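Local coordinates for nucleoside-diphosphate sugar epimerase (SulA family) (PDB 3OH8), which probably binds an NAD(P) cofactor in a Rossmann-type domain and acts as an epimerase on nucleoside-diphosphate sugars, at residues L29-I34 against F122-T127; V97-G102 against L500-K505; T141-S146 against A352-Q357; A252-F257 against E280-W285. One frame throughout, in Å; residues are numbered along the deposited sequence.

Contact 1 (L29-I34 against F122-T127); sequences LTPPFI and FAYRQT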
loop_
_atom_site.group_PDB
_atom_site.type_symbol
_atom_site.label_atom_id
_atom_site.label_comp_id
_atom_site.label_asym_id
_atom_site.label_seq_id
_atom_site.Cartn_x
_atom_site.Cartn_y
_atom_site.Cartn_z
ATOM N N LEU A 29 4.219 7.565 -1.837
ATOM C CA LEU A 29 3.983 8.764 -1.024
ATOM C C LEU A 29 2.796 9.634 -1.476
ATOM O O LEU A 29 2.474 10.639 -0.836
ATOM C CB LEU A 29 5.265 9.615 -0.930
ATOM C CG LEU A 29 6.496 8.879 -0.408
ATOM C CD1 LEU A 29 7.642 9.885 -0.104
ATOM C CD2 LEU A 29 6.142 8.047 0.832
ATOM N N THR A 30 2.147 9.255 -2.571
ATOM C CA THR A 30 0.955 9.972 -3.019
ATOM C C THR A 30 -0.206 9.657 -2.070
ATOM O O THR A 30 -0.538 8.498 -1.863
ATOM C CB THR A 30 0.563 9.589 -4.472
ATOM O OG1 THR A 30 1.607 9.981 -5.369
ATOM C CG2 THR A 30 -0.725 10.296 -4.889
ATOM N N PRO A 31 -0.816 10.692 -1.473
ATOM C CA PRO A 31 -1.896 10.463 -0.503
ATOM C C PRO A 31 -3.124 9.797 -1.150
ATOM O O PRO A 31 -3.617 10.263 -2.181
ATOM C CB PRO A 31 -2.252 11.882 -0.026
ATOM C CG PRO A 31 -1.047 12.714 -0.336
ATOM C CD PRO A 31 -0.447 12.117 -1.581
ATOM N N PRO A 32 -3.622 8.713 -0.541
ATOM C CA PRO A 32 -4.785 8.016 -1.107
ATOM C C PRO A 32 -6.045 8.861 -1.014
ATOM O O PRO A 32 -6.998 8.590 -1.739
ATOM C CB PRO A 32 -4.947 6.783 -0.197
ATOM C CG PRO A 32 -3.702 6.701 0.619
ATOM C CD PRO A 32 -3.116 8.069 0.679
ATOM N N PHE A 33 -6.050 9.867 -0.143
ATOM C CA PHE A 33 -7.261 10.627 0.130
ATOM C C PHE A 33 -7.313 11.886 -0.717
ATOM O O PHE A 33 -8.143 12.771 -0.503
ATOM C CB PHE A 33 -7.340 10.975 1.613
ATOM C CG PHE A 33 -6.037 11.487 2.184
ATOM C CD1 PHE A 33 -5.138 10.617 2.783
ATOM C CD2 PHE A 33 -5.713 12.842 2.115
ATOM C CE1 PHE A 33 -3.940 11.078 3.312
ATOM C CE2 PHE A 33 -4.513 13.313 2.634
ATOM C CZ PHE A 33 -3.625 12.433 3.237
ATOM N N ILE A 34 -6.396 11.976 -1.665
ATOM C CA ILE A 34 -6.438 13.047 -2.653
ATOM C C ILE A 34 -6.451 12.380 -4.018
ATOM O O ILE A 34 -5.614 11.528 -4.279
ATOM C CB ILE A 34 -5.223 13.959 -2.512
ATOM C CG1 ILE A 34 -5.224 14.590 -1.121
ATOM C CG2 ILE A 34 -5.233 15.023 -3.592
ATOM C CD1 ILE A 34 -4.083 15.553 -0.873
ATOM N N PHE A 122 1.065 15.939 4.119
ATOM C CA PHE A 122 2.411 15.729 4.630
ATOM C C PHE A 122 2.509 14.735 5.763
ATOM O O PHE A 122 3.494 14.009 5.861
ATOM C CB PHE A 122 3.121 17.051 4.904
ATOM C CG PHE A 122 3.696 17.632 3.664
ATOM C CD1 PHE A 122 4.882 17.129 3.151
ATOM C CD2 PHE A 122 2.996 18.572 2.934
ATOM C CE1 PHE A 122 5.400 17.614 1.952
ATOM C CE2 PHE A 122 3.505 19.064 1.739
ATOM C CZ PHE A 122 4.705 18.581 1.248
ATOM N N ALA A 123 1.474 14.659 6.588
ATOM C CA ALA A 123 1.449 13.649 7.632
ATOM C C ALA A 123 1.502 12.260 6.980
ATOM O O ALA A 123 2.174 11.351 7.488
ATOM C CB ALA A 123 0.192 13.798 8.497
ATOM N N TYR A 124 0.808 12.105 5.851
ATOM C CA TYR A 124 0.819 10.834 5.113
ATOM C C TYR A 124 2.201 10.525 4.528
ATOM O O TYR A 124 2.726 9.419 4.696
ATOM C CB TYR A 124 -0.217 10.830 3.971
ATOM C CG TYR A 124 -0.201 9.523 3.208
ATOM C CD1 TYR A 124 -0.910 8.411 3.681
ATOM C CD2 TYR A 124 0.551 9.381 2.051
ATOM C CE1 TYR A 124 -0.884 7.196 3.007
ATOM C CE2 TYR A 124 0.582 8.164 1.357
ATOM C CZ TYR A 124 -0.142 7.080 1.842
ATOM O OH TYR A 124 -0.112 5.879 1.169
ATOM N N ARG A 125 2.781 11.502 3.835
ATOM C CA ARG A 125 4.115 11.347 3.268
ATOM C C ARG A 125 5.124 10.919 4.335
ATOM O O ARG A 125 5.931 10.018 4.095
ATOM C CB ARG A 125 4.591 12.640 2.585
ATOM C CG ARG A 125 3.802 13.078 1.359
ATOM C CD ARG A 125 4.433 14.340 0.725
ATOM N NE ARG A 125 5.874 14.162 0.522
ATOM C CZ ARG A 125 6.422 13.707 -0.602
ATOM N NH1 ARG A 125 5.655 13.409 -1.647
ATOM N NH2 ARG A 125 7.732 13.540 -0.677
ATOM N N GLN A 126 5.078 11.562 5.505
ATOM C CA GLN A 126 5.994 11.239 6.608
ATOM C C GLN A 126 5.775 9.834 7.197
ATOM O O GLN A 126 6.721 9.042 7.331
ATOM C CB GLN A 126 5.899 12.289 7.728
ATOM C CG GLN A 126 6.199 13.714 7.276
ATOM C CD GLN A 126 5.923 14.766 8.352
ATOM O OE1 GLN A 126 6.432 15.883 8.274
ATOM N NE2 GLN A 126 5.116 14.416 9.348
ATOM N N THR A 127 4.538 9.526 7.574
ATOM C CA THR A 127 4.253 8.206 8.148
ATOM C C THR A 127 4.525 7.095 7.134
ATOM O O THR A 127 5.094 6.060 7.472
ATOM C CB THR A 127 2.804 8.088 8.711
ATOM O OG1 THR A 127 1.855 8.418 7.691
ATOM C CG2 THR A 127 2.618 9.054 9.876
HETATM O O HOH W 1 2.799 13.194 -2.053
HETATM O O HOH W 2 0.014 5.587 -1.657
#
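The Tyr124 ring lies flat under Pro32, whose CD sits over one face 3.5 Å from the ring centroid. Pro31 adds a second CH-pi contact over that ring, its CA 4.1 Å from the centroid and nearer the CD2 rim. Tyr124 leaves the helix toward the 29-34 loop with its ring trans to the backbone N (chi1 180°) and slides past Phe33, which turns an edge to the tyrosine face: an offset edge-to-face pair with planes at 85°. Phe33 CE1 also reaches the tyrosine stem, 3.8 Å from Tyr124 CB. The phenol oxygen, Tyr124 OH, receives a bond from water 2 at 2.8 Å and makes a weak one with Arg28 O. Arg125 supplies the other half of the contact. A bend at chi3 (50°) swings its guanidinium back, and Leu29 CD1 rests over one face of it, 3.7 Å from Arg125 NH2. Water 1 lies in the guanidinium plane and ties Arg125 NH1 to Leu29 O, 2.9 and 2.8 Å away. His438 of helix 432-440 also stacks with Tyr124. CH-pi packing thus holds a Pro-Pro loop, with its type I turn from Pro31 to Ile34, on helix 119-139, consistent with a helix-grip, START-like fold.

Contact 2 (V97-G102 against L500-K505); sequences VDQDGG and LNFRRK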
loop_
_atom_site.group_PDB
_atom_site.type_symbol
_atom_site.label_atom_id
_atom_site.label_comp_id
_atom_site.label_asym_id
_atom_site.label_seq_id
_atom_site.Cartn_x
_atom_site.Cartn_y
_atom_site.Cartn_z
ATOM N N VAL A 97 19.111 16.111 5.220
ATOM C CA VAL A 97 20.404 16.260 5.899
ATOM C C VAL A 97 20.704 15.105 6.842
ATOM O O VAL A 97 19.802 14.379 7.246
ATOM C CB VAL A 97 20.542 17.599 6.662
ATOM C CG1 VAL A 97 20.549 18.768 5.677
ATOM C CG2 VAL A 97 19.448 17.755 7.698
ATOM N N ASP A 98 21.984 14.926 7.171
ATOM C CA ASP A 98 22.376 13.945 8.175
ATOM C C ASP A 98 21.932 14.430 9.537
ATOM O O ASP A 98 21.989 15.627 9.834
ATOM C CB ASP A 98 23.884 13.715 8.155
ATOM C CG ASP A 98 24.348 13.087 6.870
ATOM O OD1 ASP A 98 23.656 12.161 6.374
ATOM O OD2 ASP A 98 25.391 13.527 6.339
ATOM N N GLN A 99 21.449 13.497 10.348
ATOM C CA GLN A 99 20.964 13.816 11.672
ATOM C C GLN A 99 21.194 12.627 12.589
ATOM O O GLN A 99 20.438 11.650 12.552
ATOM C CB GLN A 99 19.477 14.157 11.632
ATOM C CG GLN A 99 18.946 14.617 12.971
ATOM C CD GLN A 99 19.617 15.913 13.433
ATOM O OE1 GLN A 99 19.719 16.865 12.673
ATOM N NE2 GLN A 99 20.068 15.944 14.682
ATOM N N ASP A 100 22.255 12.701 13.392
ATOM C CA ASP A 100 22.566 11.644 14.354
ATOM C C ASP A 100 22.586 10.237 13.739
ATOM O O ASP A 100 22.070 9.295 14.322
ATOM C CB ASP A 100 21.580 11.711 15.523
ATOM C CG ASP A 100 21.645 13.053 16.257
ATOM O OD1 ASP A 100 22.767 13.585 16.413
ATOM O OD2 ASP A 100 20.587 13.584 16.658
ATOM N N GLY A 101 23.188 10.105 12.560
ATOM C CA GLY A 101 23.267 8.817 11.891
ATOM C C GLY A 101 22.024 8.472 11.083
ATOM O O GLY A 101 22.048 7.550 10.264
ATOM N N GLY A 102 20.943 9.216 11.318
ATOM C CA GLY A 102 19.696 9.078 10.562
ATOM C C GLY A 102 19.534 10.235 9.589
ATOM O O GLY A 102 20.520 10.867 9.196
ATOM N N LEU A 500 17.106 24.010 12.230
ATOM C CA LEU A 500 17.510 24.547 13.528
ATOM C C LEU A 500 16.463 24.265 14.620
ATOM O O LEU A 500 16.805 23.885 15.743
ATOM C CB LEU A 500 17.746 26.058 13.386
ATOM C CG LEU A 500 18.993 26.742 13.945
ATOM C CD1 LEU A 500 20.245 25.872 13.836
ATOM C CD2 LEU A 500 19.177 28.086 13.229
ATOM N N ASN A 501 15.187 24.445 14.287
ATOM C CA ASN A 501 14.107 24.183 15.239
ATOM C C ASN A 501 14.110 22.724 15.699
ATOM O O ASN A 501 13.985 22.421 16.889
ATOM C CB ASN A 501 12.746 24.548 14.625
ATOM C CG ASN A 501 11.580 24.224 15.543
ATOM O OD1 ASN A 501 11.391 24.864 16.578
ATOM N ND2 ASN A 501 10.780 23.229 15.158
ATOM N N PHE A 502 14.251 21.812 14.748
ATOM C CA PHE A 502 14.276 20.393 15.077
ATOM C C PHE A 502 15.442 20.104 16.012
ATOM O O PHE A 502 15.304 19.412 17.027
ATOM C CB PHE A 502 14.421 19.542 13.816
ATOM C CG PHE A 502 14.547 18.070 14.109
ATOM C CD1 PHE A 502 13.413 17.272 14.213
ATOM C CD2 PHE A 502 15.791 17.497 14.329
ATOM C CE1 PHE A 502 13.523 15.915 14.518
ATOM C CE2 PHE A 502 15.915 16.136 14.634
ATOM C CZ PHE A 502 14.779 15.344 14.725
ATOM N N ARG A 503 16.603 20.642 15.663
ATOM C CA ARG A 503 17.799 20.379 16.443
ATOM C C ARG A 503 17.747 21.001 17.836
ATOM O O ARG A 503 18.220 20.407 18.797
ATOM C CB ARG A 503 19.042 20.802 15.676
ATOM C CG ARG A 503 19.332 19.851 14.534
ATOM C CD ARG A 503 20.389 20.381 13.594
ATOM N NE ARG A 503 20.671 19.399 12.552
ATOM C CZ ARG A 503 21.500 19.602 11.540
ATOM N NH1 ARG A 503 22.138 20.762 11.423
ATOM N NH2 ARG A 503 21.689 18.649 10.642
ATOM N N ARG A 504 17.155 22.184 17.947
ATOM C CA ARG A 504 17.062 22.847 19.243
ATOM C C ARG A 504 16.188 22.006 20.179
ATOM O O ARG A 504 16.519 21.793 21.346
ATOM C CB ARG A 504 16.511 24.270 19.071
ATOM C CG ARG A 504 16.774 25.209 20.227
ATOM C CD ARG A 504 16.826 26.651 19.709
ATOM N NE ARG A 504 15.758 26.834 18.745
ATOM C CZ ARG A 504 15.870 27.429 17.563
ATOM N NH1 ARG A 504 17.017 27.954 17.156
ATOM N NH2 ARG A 504 14.805 27.493 16.783
ATOM N N LYS A 505 15.079 21.505 19.649
ATOM C CA LYS A 505 14.180 20.649 20.429
ATOM C C LYS A 505 14.836 19.317 20.820
ATOM O O LYS A 505 14.749 18.891 21.966
ATOM C CB LYS A 505 12.883 20.405 19.652
ATOM C CG LYS A 505 11.964 19.365 20.272
ATOM C CD LYS A 505 11.328 19.854 21.567
ATOM C CE LYS A 505 10.274 18.864 22.057
ATOM N NZ LYS A 505 9.563 19.347 23.274
#
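Gln99 OE1 is held by two nitrogens of the Arg503 guanidinium. The bond from Arg503 NE to Gln99 OE1 is short, 2.7 Å, and nearly straight (169° at the hydrogen); it uses a lone pair in the carbonyl plane and lies in the guanidinium plane as well. Arg503 NH2 adds a weak second bond to Gln99 OE1 at 3.3 Å, and the same nitrogen makes another weak one to Asp98 O at 3.1 Å. The arginine reaches this far because its chain runs extended from CG to NE, carrying the guanidinium from the helix flank across to the strand. The amide and guanidinium planes are 51° apart, so the two groups meet at the carbonyl oxygen rather than lying flat on each other. Val97 CG2 packs 3.8 Å from Arg503 NH2. The other end of the amide is fixed too: Gln99 NE2 donates to Asp100 OD2 at 3.1 Å, coming from above the carboxylate plane, and that oxygen is also salt-bridged to Arg506. Beneath the polar layer, Gln99 CG touches Phe502 CE2 at 3.8 Å, while Leu104 and Phe8 of neighbouring strands pack against both residues. Asp98, its CB directed away from the helix, pairs with Arg13. Strand 97-99 and helix 500-505 run almost parallel (3°). The strand ends in a two-residue beta hairpin with a type I' turn from Gln99 to Gly102, and the contact lays the C-terminal helix 488-511 over that end of the antiparallel-sheet domain.

Contact 3 (T141-S146 against A352-Q357); sequences TLFDGS and AIVDAQ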
loop_
_atom_site.group_PDB
_atom_site.type_symbol
_atom_site.label_atom_id
_atom_site.label_comp_id
_atom_site.label_asym_id
_atom_site.label_seq_id
_atom_site.Cartn_x
_atom_site.Cartn_y
_atom_site.Cartn_z
ATOM N N THR A 141 15.639 -9.148 7.481
ATOM C CA THR A 141 16.125 -10.203 8.379
ATOM C C THR A 141 15.657 -11.586 7.953
ATOM O O THR A 141 16.056 -12.590 8.552
ATOM C CB THR A 141 15.705 -9.979 9.839
ATOM O OG1 THR A 141 14.282 -10.104 9.959
ATOM C CG2 THR A 141 16.164 -8.601 10.332
ATOM N N LEU A 142 14.836 -11.634 6.903
ATOM C CA LEU A 142 14.135 -12.858 6.530
ATOM C C LEU A 142 14.734 -13.545 5.320
ATOM O O LEU A 142 14.363 -14.671 5.014
ATOM C CB LEU A 142 12.650 -12.567 6.272
ATOM C CG LEU A 142 11.903 -11.920 7.441
ATOM C CD1 LEU A 142 10.463 -11.580 7.026
ATOM C CD2 LEU A 142 11.924 -12.860 8.661
ATOM N N PHE A 143 15.640 -12.870 4.618
ATOM C CA PHE A 143 16.212 -13.452 3.411
ATOM C C PHE A 143 17.532 -12.770 3.061
ATOM O O PHE A 143 17.933 -11.800 3.719
ATOM C CB PHE A 143 15.210 -13.375 2.240
ATOM C CG PHE A 143 15.110 -12.000 1.609
ATOM C CD1 PHE A 143 14.688 -10.904 2.347
ATOM C CD2 PHE A 143 15.432 -11.817 0.275
ATOM C CE1 PHE A 143 14.596 -9.644 1.764
ATOM C CE2 PHE A 143 15.352 -10.567 -0.314
ATOM C CZ PHE A 143 14.940 -9.473 0.432
ATOM N N ASP A 144 18.205 -13.269 2.029
ATOM C CA ASP A 144 19.553 -12.791 1.706
ATOM C C ASP A 144 19.602 -11.345 1.196
ATOM O O ASP A 144 20.668 -10.739 1.152
ATOM C CB ASP A 144 20.283 -13.760 0.766
ATOM C CG ASP A 144 19.668 -13.818 -0.633
ATOM O OD1 ASP A 144 18.887 -12.918 -0.995
ATOM O OD2 ASP A 144 19.990 -14.767 -1.372
ATOM N N GLY A 145 18.446 -10.787 0.840
ATOM C CA GLY A 145 18.361 -9.383 0.457
ATOM C C GLY A 145 18.686 -9.079 -0.999
ATOM O O GLY A 145 18.657 -7.921 -1.423
ATOM N N SER A 146 19.014 -10.111 -1.769
ATOM C CA SER A 146 19.212 -9.944 -3.206
ATOM C C SER A 146 17.876 -9.732 -3.893
ATOM O O SER A 146 16.874 -10.358 -3.530
ATOM C CB SER A 146 19.904 -11.162 -3.822
ATOM O OG SER A 146 21.267 -11.207 -3.459
ATOM N N ALA A 352 5.526 -12.633 2.094
ATOM C CA ALA A 352 5.325 -13.981 1.544
ATOM C C ALA A 352 6.288 -14.243 0.384
ATOM O O ALA A 352 6.834 -15.338 0.238
ATOM C CB ALA A 352 3.876 -14.160 1.085
ATOM N N ILE A 353 6.489 -13.223 -0.444
ATOM C CA ILE A 353 7.379 -13.346 -1.587
ATOM C C ILE A 353 8.800 -13.744 -1.178
ATOM O O ILE A 353 9.390 -14.657 -1.771
ATOM C CB ILE A 353 7.399 -12.040 -2.412
ATOM C CG1 ILE A 353 6.046 -11.829 -3.100
ATOM C CG2 ILE A 353 8.543 -12.040 -3.412
ATOM C CD1 ILE A 353 5.926 -10.445 -3.760
ATOM N N VAL A 354 9.334 -13.089 -0.151
ATOM C CA VAL A 354 10.752 -13.265 0.219
ATOM C C VAL A 354 11.013 -14.241 1.370
ATOM O O VAL A 354 12.125 -14.742 1.516
ATOM C CB VAL A 354 11.441 -11.903 0.549
ATOM C CG1 VAL A 354 11.169 -10.879 -0.541
ATOM C CG2 VAL A 354 10.962 -11.365 1.879
ATOM N N ASP A 355 9.989 -14.531 2.169
ATOM C CA ASP A 355 10.171 -15.296 3.402
ATOM C C ASP A 355 9.724 -16.745 3.231
ATOM O O ASP A 355 8.530 -17.044 3.230
ATOM C CB ASP A 355 9.402 -14.623 4.548
ATOM C CG ASP A 355 9.622 -15.300 5.895
ATOM O OD1 ASP A 355 10.419 -16.259 5.981
ATOM O OD2 ASP A 355 8.985 -14.861 6.873
ATOM N N ALA A 356 10.689 -17.644 3.087
ATOM C CA ALA A 356 10.380 -19.052 2.878
ATOM C C ALA A 356 9.638 -19.692 4.061
ATOM O O ALA A 356 9.192 -20.823 3.950
ATOM C CB ALA A 356 11.643 -19.834 2.558
ATOM N N GLN A 357 9.499 -18.977 5.180
ATOM C CA GLN A 357 8.724 -19.490 6.318
ATOM C C GLN A 357 7.229 -19.488 6.028
ATOM O O GLN A 357 6.444 -20.165 6.702
ATOM C CB GLN A 357 8.939 -18.634 7.562
ATOM C CG GLN A 357 10.290 -18.755 8.217
ATOM C CD GLN A 357 10.442 -17.773 9.370
ATOM O OE1 GLN A 357 10.434 -16.557 9.170
ATOM N NE2 GLN A 357 10.578 -18.299 10.581
HETATM O O HOH W 3 12.966 -16.431 6.652
HETATM O O HOH W 4 13.699 -16.720 3.053
#
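Val354, in the last turn of helix 342-354, sets its CB squarely over the Phe143 ring, 3.8 Å from the centroid and 11° off the normal. Its CG2 leans toward one side of that ring and lies 3.8 Å from Phe143 CD1. At chi1 77° the Phe143 ring is tucked back over its own chain, so that Gly145 N lies across the opposite face. The carbonyl of Val354 takes a bond from water 4, which also donates to Leu142 O and accepts from Ala356 N. Asp355, the first residue to leave the helical conformation, closes an Asx turn: its OD1 accepts from Gln357 N at 3.0 Å, a turn that leads the chain from the helix toward strand 360-364 of the Rossmann-type sheet. Asp355 OD1 also accepts a hydrogen bond from water 3 at 2.6 Å, and this water donates to Leu142 O at 2.8 Å as well, giving that carbonyl two waters. The other carboxylate oxygen, Asp355 OD2, is salt-bridged to Arg351 and has Leu142 CD1 3.6 Å away. The Gln357 side chain passes athwart Leu142, its end lying beside Leu142 CD2.

Contact 4 (A252-F257 against E280-W285); sequences ASAVGF and EVCRDW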
loop_
_atom_site.group_PDB
_atom_site.type_symbol
_atom_site.label_atom_id
_atom_site.label_comp_id
_atom_site.label_asym_id
_atom_site.label_seq_id
_atom_site.Cartn_x
_atom_site.Cartn_y
_atom_site.Cartn_z
ATOM N N ALA A 252 -3.771 -15.087 -4.201
ATOM C CA ALA A 252 -4.812 -14.397 -3.446
ATOM C C ALA A 252 -5.900 -15.384 -3.017
ATOM O O ALA A 252 -6.216 -16.324 -3.741
ATOM C CB ALA A 252 -5.423 -13.284 -4.279
ATOM N N SER A 253 -6.462 -15.177 -1.833
ATOM C CA SER A 253 -7.649 -15.925 -1.431
ATOM C C SER A 253 -8.505 -14.976 -0.611
ATOM O O SER A 253 -8.399 -13.762 -0.785
ATOM C CB SER A 253 -7.287 -17.189 -0.648
ATOM O OG SER A 253 -8.452 -17.962 -0.398
ATOM N N ALA A 254 -9.346 -15.501 0.279
ATOM C CA ALA A 254 -10.253 -14.637 1.043
ATOM C C ALA A 254 -10.697 -15.302 2.329
ATOM O O ALA A 254 -10.768 -16.525 2.407
ATOM C CB ALA A 254 -11.492 -14.271 0.185
ATOM N N VAL A 255 -11.014 -14.493 3.333
ATOM C CA VAL A 255 -11.534 -15.027 4.586
ATOM C C VAL A 255 -12.890 -15.686 4.333
ATOM O O VAL A 255 -13.417 -16.416 5.188
ATOM C CB VAL A 255 -11.688 -13.925 5.642
ATOM C CG1 VAL A 255 -10.304 -13.414 6.097
ATOM C CG2 VAL A 255 -12.520 -12.794 5.077
ATOM N N GLY A 256 -13.443 -15.429 3.150
ATOM C CA GLY A 256 -14.674 -16.066 2.704
ATOM C C GLY A 256 -14.529 -17.574 2.692
ATOM O O GLY A 256 -15.515 -18.303 2.626
ATOM N N PHE A 257 -13.285 -18.042 2.743
ATOM C CA PHE A 257 -12.992 -19.458 2.903
ATOM C C PHE A 257 -13.728 -20.044 4.116
ATOM O O PHE A 257 -14.138 -21.204 4.094
ATOM C CB PHE A 257 -11.487 -19.658 3.081
ATOM C CG PHE A 257 -11.091 -21.080 3.385
ATOM C CD1 PHE A 257 -10.819 -21.977 2.356
ATOM C CD2 PHE A 257 -10.983 -21.521 4.694
ATOM C CE1 PHE A 257 -10.449 -23.294 2.625
ATOM C CE2 PHE A 257 -10.620 -22.834 4.974
ATOM C CZ PHE A 257 -10.353 -23.722 3.933
ATOM N N GLU A 280 -17.170 -22.593 -0.702
ATOM C CA GLU A 280 -16.877 -23.587 -1.721
ATOM C C GLU A 280 -16.006 -22.975 -2.802
ATOM O O GLU A 280 -15.022 -23.570 -3.221
ATOM C CB GLU A 280 -18.160 -24.144 -2.337
ATOM C CG GLU A 280 -17.912 -25.068 -3.522
ATOM C CD GLU A 280 -19.173 -25.790 -3.970
ATOM O OE1 GLU A 280 -20.256 -25.510 -3.413
ATOM O OE2 GLU A 280 -19.078 -26.638 -4.881
ATOM N N VAL A 281 -16.385 -21.784 -3.247
ATOM C CA VAL A 281 -15.610 -21.058 -4.248
ATOM C C VAL A 281 -14.168 -20.905 -3.796
ATOM O O VAL A 281 -13.241 -21.208 -4.544
ATOM C CB VAL A 281 -16.199 -19.662 -4.529
ATOM C CG1 VAL A 281 -15.196 -18.810 -5.294
ATOM C CG2 VAL A 281 -17.517 -19.794 -5.299
ATOM N N CYS A 282 -13.980 -20.466 -2.559
ATOM C CA CYS A 282 -12.634 -20.297 -2.033
ATOM C C CYS A 282 -11.858 -21.606 -1.916
ATOM O O CYS A 282 -10.657 -21.631 -2.196
ATOM C CB CYS A 282 -12.654 -19.535 -0.703
ATOM S SG CYS A 282 -13.297 -17.862 -0.874
ATOM N N ARG A 283 -12.518 -22.689 -1.504
ATOM C CA ARG A 283 -11.845 -23.991 -1.464
ATOM C C ARG A 283 -11.341 -24.359 -2.856
ATOM O O ARG A 283 -10.203 -24.804 -3.016
ATOM C CB ARG A 283 -12.769 -25.120 -0.953
ATOM C CG ARG A 283 -13.135 -25.057 0.543
ATOM C CD ARG A 283 -13.821 -26.356 1.017
ATOM N NE ARG A 283 -15.080 -26.620 0.317
ATOM C CZ ARG A 283 -16.277 -26.196 0.732
ATOM N NH1 ARG A 283 -16.388 -25.471 1.841
ATOM N NH2 ARG A 283 -17.365 -26.489 0.036
ATOM N N ASP A 284 -12.201 -24.204 -3.858
ATOM C CA ASP A 284 -11.825 -24.533 -5.233
ATOM C C ASP A 284 -10.711 -23.615 -5.727
ATOM O O ASP A 284 -9.782 -24.045 -6.406
ATOM C CB ASP A 284 -13.024 -24.372 -6.150
ATOM C CG ASP A 284 -14.111 -25.410 -5.880
ATOM O OD1 ASP A 284 -13.835 -26.374 -5.138
ATOM O OD2 ASP A 284 -15.231 -25.249 -6.404
ATOM N N TRP A 285 -10.832 -22.336 -5.393
ATOM C CA TRP A 285 -9.851 -21.335 -5.796
ATOM C C TRP A 285 -8.463 -21.693 -5.239
ATOM O O TRP A 285 -7.453 -21.651 -5.949
ATOM C CB TRP A 285 -10.339 -19.986 -5.276
ATOM C CG TRP A 285 -9.570 -18.776 -5.662
ATOM C CD1 TRP A 285 -8.594 -18.667 -6.608
ATOM C CD2 TRP A 285 -9.739 -17.471 -5.098
ATOM N NE1 TRP A 285 -8.137 -17.365 -6.667
ATOM C CE2 TRP A 285 -8.826 -16.613 -5.749
ATOM C CE3 TRP A 285 -10.576 -16.948 -4.103
ATOM C CZ2 TRP A 285 -8.721 -15.252 -5.436
ATOM C CZ3 TRP A 285 -10.469 -15.601 -3.787
ATOM C CH2 TRP A 285 -9.542 -14.767 -4.453
HETATM O O HOH W 5 -5.566 -19.299 -4.678
HETATM O O HOH W 6 -5.544 -16.007 -6.556
#
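Two first torsions aim the helix at the strand: Trp285 has CG opposite its backbone N (chi1 -175°), sending the indole out across the strand, its six-membered ring reaching the backbone of Ala252 and Ser253, while Cys282 has SG opposite its carbonyl carbon (-63°), which directs the sulfur toward Gly256. The indole then lies over backbone. Ala252 O stands above one face near the rim, 3.2 Å from Trp285 CZ2, and Ser253 CA sits over the same face as a CH-pi contact, 3.9 Å from the centroid of the six-membered ring. Ala252 CB and Ala254 CB also pack against the benzenoid side of the indole. Two waters reinforce this end: water 6 donates to Ala252 O at 2.9 Å and accepts weakly from Trp285 NE1, while water 5 links Ala252 O to Trp285 O by longer bonds. Arg229 of helix 222-242 makes a cation-pi contact with the indole. Strand 248-254 and helix 277-287 form the strand and helix of a beta-alpha-beta crossover of the Rossmann-type fold, whose second strand is the parallel 298-308; the local strand and helix axes run at 156° to each other. Past the strand the chain coils into a 3-10 segment under the cysteine. Cys282 SG packs on the backbone of Gly256, 3.8 Å from its C, and lies 4.2 Å from Ala254 CB. Cys282 CB packs 4.0 Å from Phe257 CB, near the plane of the phenylalanine ring. The Arg283 chain passes the phenylalanine rim, its CG 3.8 Å from Phe257 CE1, and bends to take the guanidinium to Ser273. Ser253 OG bonds to Glu286.

In the fold
Contacts 1 and 2 lie on the antiparallel-sheet domain, to which helix 488-511 returns, contacts 3 and 4 on the Rossmann-type part. Contact 1 uses helix 119-139, and the chain leaving that helix passes through the 141-146 loop of contact 3 into strand 149-153, so contact 3 lies where the two parts join. Contact 4 is nested within the loop that contact 3 closes, their nearest atoms about 9 Å apart; contact 3 is in turn nested within contact 2. The segments of contacts 1 and 2 alternate, because helix 488-511 comes back to the first domain after the chain has traversed the second. Contacts 2 and 4 lie farthest apart, about 50 Å between centres, on opposite sides of the chain's centre.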